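Local coordinates for T cell receptor gamma chain (Monodelphis domestica, PDB 7L15), which pairs with a mu chain to form the marsupial gamma mu T cell receptor, which probably recognises antigen at the T cell surface, at residues B[21-26]-B[35-40]; B[143-148]-B[159-164]. One frame throughout, in Å; residues are numbered along the deposited sequence.

Interaction 1: B[21-26]-B[35-40]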
# COMPACT_ATOMS: atom_id res chain seq x y z
N ALA B 21 -19.84 -0.49 -12.40
CA ALA B 21 -19.23 -0.28 -11.10
C ALA B 21 -19.24 1.20 -10.78
O ALA B 21 -18.88 2.01 -11.63
CB ALA B 21 -17.80 -0.82 -11.09
N SER B 22 -19.63 1.54 -9.55
CA SER B 22 -19.66 2.91 -9.08
C SER B 22 -18.58 3.09 -8.02
O SER B 22 -18.59 2.40 -7.00
CB SER B 22 -21.03 3.27 -8.49
OG SER B 22 -22.06 2.96 -9.41
N LEU B 23 -17.68 4.03 -8.26
CA LEU B 23 -16.57 4.29 -7.36
C LEU B 23 -16.82 5.61 -6.65
O LEU B 23 -17.26 6.57 -7.27
CB LEU B 23 -15.24 4.34 -8.13
CG LEU B 23 -14.71 2.97 -8.58
CD1 LEU B 23 -15.27 2.60 -9.91
CD2 LEU B 23 -13.21 2.99 -8.63
N ASN B 24 -16.54 5.64 -5.35
CA ASN B 24 -16.85 6.78 -4.50
C ASN B 24 -15.59 7.59 -4.19
O ASN B 24 -14.52 7.02 -3.97
CB ASN B 24 -17.50 6.32 -3.20
CG ASN B 24 -18.79 5.56 -3.42
OD1 ASN B 24 -19.49 5.77 -4.41
ND2 ASN B 24 -19.12 4.68 -2.48
N CYS B 25 -15.75 8.90 -4.14
CA CYS B 25 -14.69 9.82 -3.71
C CYS B 25 -15.34 10.86 -2.81
O CYS B 25 -16.04 11.76 -3.29
CB CYS B 25 -14.01 10.48 -4.91
SG CYS B 25 -12.58 11.55 -4.53
N LYS B 26 -15.12 10.74 -1.50
CA LYS B 26 -15.49 11.79 -0.55
C LYS B 26 -14.32 12.76 -0.44
O LYS B 26 -13.26 12.41 0.09
CB LYS B 26 -15.86 11.19 0.81
N VAL B 35 -12.71 17.49 -9.95
CA VAL B 35 -12.35 16.19 -9.42
C VAL B 35 -11.84 15.36 -10.59
O VAL B 35 -12.54 15.21 -11.61
CB VAL B 35 -13.54 15.51 -8.74
CG1 VAL B 35 -13.14 14.14 -8.20
CG2 VAL B 35 -14.07 16.40 -7.61
N HIS B 36 -10.62 14.83 -10.46
CA HIS B 36 -9.94 14.09 -11.52
C HIS B 36 -9.92 12.60 -11.19
O HIS B 36 -9.77 12.23 -10.02
CB HIS B 36 -8.51 14.58 -11.71
CG HIS B 36 -8.40 16.07 -11.89
ND1 HIS B 36 -8.12 16.65 -13.11
CD2 HIS B 36 -8.52 17.08 -11.00
CE1 HIS B 36 -8.08 17.96 -12.96
NE2 HIS B 36 -8.32 18.25 -11.69
N TRP B 37 -10.07 11.76 -12.21
CA TRP B 37 -10.10 10.31 -12.04
C TRP B 37 -8.98 9.69 -12.86
O TRP B 37 -9.02 9.73 -14.09
CB TRP B 37 -11.45 9.72 -12.44
CG TRP B 37 -12.50 9.89 -11.39
CD1 TRP B 37 -13.44 10.87 -11.33
CD2 TRP B 37 -12.69 9.08 -10.22
NE1 TRP B 37 -14.22 10.71 -10.21
CE2 TRP B 37 -13.78 9.62 -9.51
CE3 TRP B 37 -12.06 7.95 -9.73
CZ2 TRP B 37 -14.24 9.06 -8.33
CZ3 TRP B 37 -12.52 7.40 -8.53
CH2 TRP B 37 -13.60 7.96 -7.85
N TYR B 38 -8.00 9.11 -12.17
CA TYR B 38 -6.85 8.45 -12.77
C TYR B 38 -6.99 6.94 -12.61
O TYR B 38 -7.65 6.45 -11.69
CB TYR B 38 -5.53 8.91 -12.13
CG TYR B 38 -5.10 10.33 -12.51
CD1 TYR B 38 -5.67 11.44 -11.92
CD2 TYR B 38 -4.10 10.54 -13.44
CE1 TYR B 38 -5.28 12.73 -12.26
CE2 TYR B 38 -3.69 11.81 -13.79
CZ TYR B 38 -4.29 12.90 -13.20
OH TYR B 38 -3.88 14.17 -13.55
N ARG B 39 -6.37 6.20 -13.53
CA ARG B 39 -6.35 4.75 -13.47
C ARG B 39 -4.92 4.27 -13.54
O ARG B 39 -4.11 4.78 -14.32
CB ARG B 39 -7.15 4.11 -14.61
CG ARG B 39 -7.03 2.58 -14.62
CD ARG B 39 -7.99 1.94 -15.61
NE ARG B 39 -7.71 2.37 -16.97
CZ ARG B 39 -8.47 2.10 -18.02
NH1 ARG B 39 -9.58 1.38 -17.88
NH2 ARG B 39 -8.10 2.53 -19.21
N SER B 40 -4.63 3.24 -12.75
CA SER B 40 -3.33 2.62 -12.71
C SER B 40 -3.47 1.13 -13.01
O SER B 40 -4.25 0.44 -12.35
CB SER B 40 -2.71 2.83 -11.34
OG SER B 40 -1.60 2.00 -11.17
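Trp37 of 35-40 meets Cys25 and Leu23 of 21-26. The two strands face each other from different sheets, with short axes 10.2 Å apart and running at 138°. Val35 comes first. Its CA is 8.9 Å from the CA of Cys25, the nearest such pair, and its side chain points toward 21-26. His36 turns to the other side of its sheet, where it meets Trp100 and packs on Asp114 of the mu chain. Trp37 then carries the contact. Its CG stands beside the backbone N, and the indole extends across the core to the opposite strand. The outer end of the six-membered ring does the touching. Cys25 CB comes in obliquely, 3.7 Å from Trp37 CZ2. Cys25 SG is anti to its own N (chi1 -176°), which aims it at Cys97 SG for the disulfide. The same sulfur sits 5.5 Å from the centroid of the Trp37 six-membered ring, 35° off the normal, in an oblique sulfur-aromatic contact. This is the conserved disulfide-and-tryptophan core of the immunoglobulin fold, here in the V-set domain: strand B gives Cys25, strand C gives Trp37 and strand F gives Cys97. Two residues before Cys25, on the same face of the strand, Leu23 CB lies 4.0 Å from Trp37 CH2. Backbone carbonyls fill in between the side chains. Leu23 O approaches the ring obliquely, while Asn24 O lies at its edge, near the plane, 4.1 Å from Trp37 CH2. After Trp37 the alternation of the strand turns Tyr38 to the face of the sheet that meets the mu chain. Its OH hydrogen-bonds to Lys105 NZ and to Leu118 N of the mu chain.

Interaction 2: B[143-148]-B[159-164]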
# COMPACT_ATOMS: atom_id res chain seq x y z
N GLY B 143 5.95 -6.90 23.85
CA GLY B 143 4.91 -7.87 23.58
C GLY B 143 4.33 -7.68 22.20
O GLY B 143 4.17 -6.55 21.75
N THR B 144 3.99 -8.78 21.53
CA THR B 144 3.53 -8.74 20.15
C THR B 144 2.07 -9.19 20.07
O THR B 144 1.73 -10.31 20.48
CB THR B 144 4.40 -9.61 19.25
OG1 THR B 144 5.77 -9.19 19.37
CG2 THR B 144 3.97 -9.47 17.79
N TYR B 145 1.22 -8.31 19.58
CA TYR B 145 -0.14 -8.64 19.21
C TYR B 145 -0.14 -9.11 17.77
O TYR B 145 0.54 -8.54 16.92
CB TYR B 145 -1.08 -7.43 19.34
CG TYR B 145 -1.09 -6.80 20.69
CD1 TYR B 145 -0.13 -5.86 21.05
CD2 TYR B 145 -2.06 -7.14 21.62
CE1 TYR B 145 -0.15 -5.27 22.30
CE2 TYR B 145 -2.08 -6.56 22.86
CZ TYR B 145 -1.13 -5.63 23.20
OH TYR B 145 -1.17 -5.07 24.46
N ILE B 146 -0.91 -10.15 17.50
CA ILE B 146 -0.95 -10.73 16.17
C ILE B 146 -2.40 -10.84 15.76
O ILE B 146 -3.21 -11.40 16.51
CB ILE B 146 -0.27 -12.11 16.15
CG1 ILE B 146 1.19 -12.01 16.58
CG2 ILE B 146 -0.42 -12.76 14.77
CD1 ILE B 146 1.82 -13.37 16.96
N CYS B 147 -2.74 -10.33 14.59
CA CYS B 147 -4.04 -10.64 14.02
C CYS B 147 -3.87 -11.32 12.67
O CYS B 147 -3.34 -10.73 11.73
CB CYS B 147 -4.94 -9.42 13.85
SG CYS B 147 -6.54 -10.02 13.20
N LEU B 148 -4.37 -12.55 12.58
CA LEU B 148 -4.49 -13.28 11.32
C LEU B 148 -5.90 -13.11 10.77
O LEU B 148 -6.89 -13.37 11.46
CB LEU B 148 -4.17 -14.76 11.54
CG LEU B 148 -4.58 -15.75 10.43
CD1 LEU B 148 -3.78 -15.51 9.16
CD2 LEU B 148 -4.38 -17.17 10.91
N THR B 159 -5.70 -3.03 6.95
CA THR B 159 -5.70 -3.25 8.39
C THR B 159 -4.82 -2.21 9.05
O THR B 159 -3.83 -1.76 8.46
CB THR B 159 -5.20 -4.65 8.77
OG1 THR B 159 -3.80 -4.75 8.47
CG2 THR B 159 -5.93 -5.73 8.00
N TYR B 160 -5.18 -1.81 10.27
CA TYR B 160 -4.38 -0.83 10.99
C TYR B 160 -4.65 -0.96 12.49
O TYR B 160 -5.72 -1.41 12.92
CB TYR B 160 -4.61 0.61 10.49
CG TYR B 160 -6.06 0.99 10.12
CD1 TYR B 160 -6.65 0.49 8.98
CD2 TYR B 160 -6.79 1.87 10.91
CE1 TYR B 160 -7.96 0.82 8.63
CE2 TYR B 160 -8.11 2.23 10.55
CZ TYR B 160 -8.68 1.70 9.41
OH TYR B 160 -9.97 2.00 9.01
N TRP B 161 -3.65 -0.58 13.27
CA TRP B 161 -3.70 -0.59 14.72
C TRP B 161 -3.62 0.85 15.23
O TRP B 161 -2.80 1.63 14.75
CB TRP B 161 -2.53 -1.39 15.30
CG TRP B 161 -2.41 -2.78 14.75
CD1 TRP B 161 -2.04 -3.13 13.47
CD2 TRP B 161 -2.63 -4.00 15.45
NE1 TRP B 161 -2.04 -4.50 13.34
CE2 TRP B 161 -2.39 -5.06 14.54
CE3 TRP B 161 -3.01 -4.31 16.77
CZ2 TRP B 161 -2.51 -6.40 14.90
CZ3 TRP B 161 -3.14 -5.66 17.13
CH2 TRP B 161 -2.90 -6.69 16.19
N LYS B 162 -4.48 1.19 16.18
CA LYS B 162 -4.43 2.48 16.85
C LYS B 162 -4.40 2.27 18.36
O LYS B 162 -4.91 1.27 18.87
CB LYS B 162 -5.61 3.36 16.49
CG LYS B 162 -5.73 3.72 15.03
CD LYS B 162 -6.80 4.80 14.84
CE LYS B 162 -6.94 5.17 13.38
NZ LYS B 162 -5.59 5.26 12.77
N GLU B 163 -3.81 3.22 19.07
CA GLU B 163 -3.95 3.24 20.52
C GLU B 163 -4.89 4.37 20.91
O GLU B 163 -4.96 5.40 20.23
CB GLU B 163 -2.60 3.41 21.22
CG GLU B 163 -1.88 4.69 20.93
CD GLU B 163 -0.52 4.72 21.58
OE1 GLU B 163 0.45 5.19 20.94
OE2 GLU B 163 -0.42 4.24 22.74
N ASP B 164 -5.65 4.14 21.98
CA ASP B 164 -6.61 5.14 22.43
C ASP B 164 -5.88 6.44 22.78
O ASP B 164 -4.87 6.43 23.47
CB ASP B 164 -7.39 4.63 23.64
CG ASP B 164 -8.15 3.35 23.35
OD1 ASP B 164 -7.94 2.76 22.26
OD2 ASP B 164 -8.95 2.93 24.21
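The backbones that carry Tyr145 and Trp161 run at 148° to each other, with short axes 10.3 Å apart. The strands belong to two different sheets that face each other. The CA atoms of Tyr145 and Trp161 are 9.9 Å apart, and Cys147 stands opposite Thr159. Strands B and C face each other in this way across the core of the immunoglobulin C1-set sandwich. The Trp161 side chain spans most of the gap. Its CG lies beside the backbone N (chi1 -53°), which sends the indole across to 143-148. Trp161 CZ3 comes within 3.5 Å of Tyr145 CB, the tightest point of the contact, and CH2 of the same ring follows at 3.7 Å from that CB. The Tyr145 phenol ring then leads away from Trp161 to pack on Pro132, Val192 and Leu201. Further along, Cys147 CB is 4.0 Å from Trp161 CZ2. Cys147 N lies in the plane of the indole at its edge, 3.9 Å from Trp161 CZ2. Ile146 N comes near obliquely. Cys147 also packs on Tyr203, which probably occupies the place where the second core cysteine of such a domain is usually found. Tyr203 meets the Trp161 ring edge-to-face as well, so the tryptophan is held from its own sheet too. The polar end of the indole is satisfied from the sheet of 142-152: Trp161 NE1 hydrogen-bonds to Ser188 OG.

Interactions 1 and 2 are equivalent core contacts in the V-set and C1-set domains. Their centres lie 30 Å apart, on opposite sides of the chain's centre, and their nearest atoms are about 14 Å apart without touching. In both, a strand C tryptophan reaches over to the strand B cysteine. They differ in how they face the mu chain. In interaction 1 the mu chain packs on His36, Tyr38 and Ser40 of 35-40, the tryptophan strand; in interaction 2 it packs on Thr144, Ile146 and Leu148 of 143-148, the cysteine strand. The NAG about 10 Å from the Tyr145 side chain belongs to a glycan attached to the protein and marks no binding pocket.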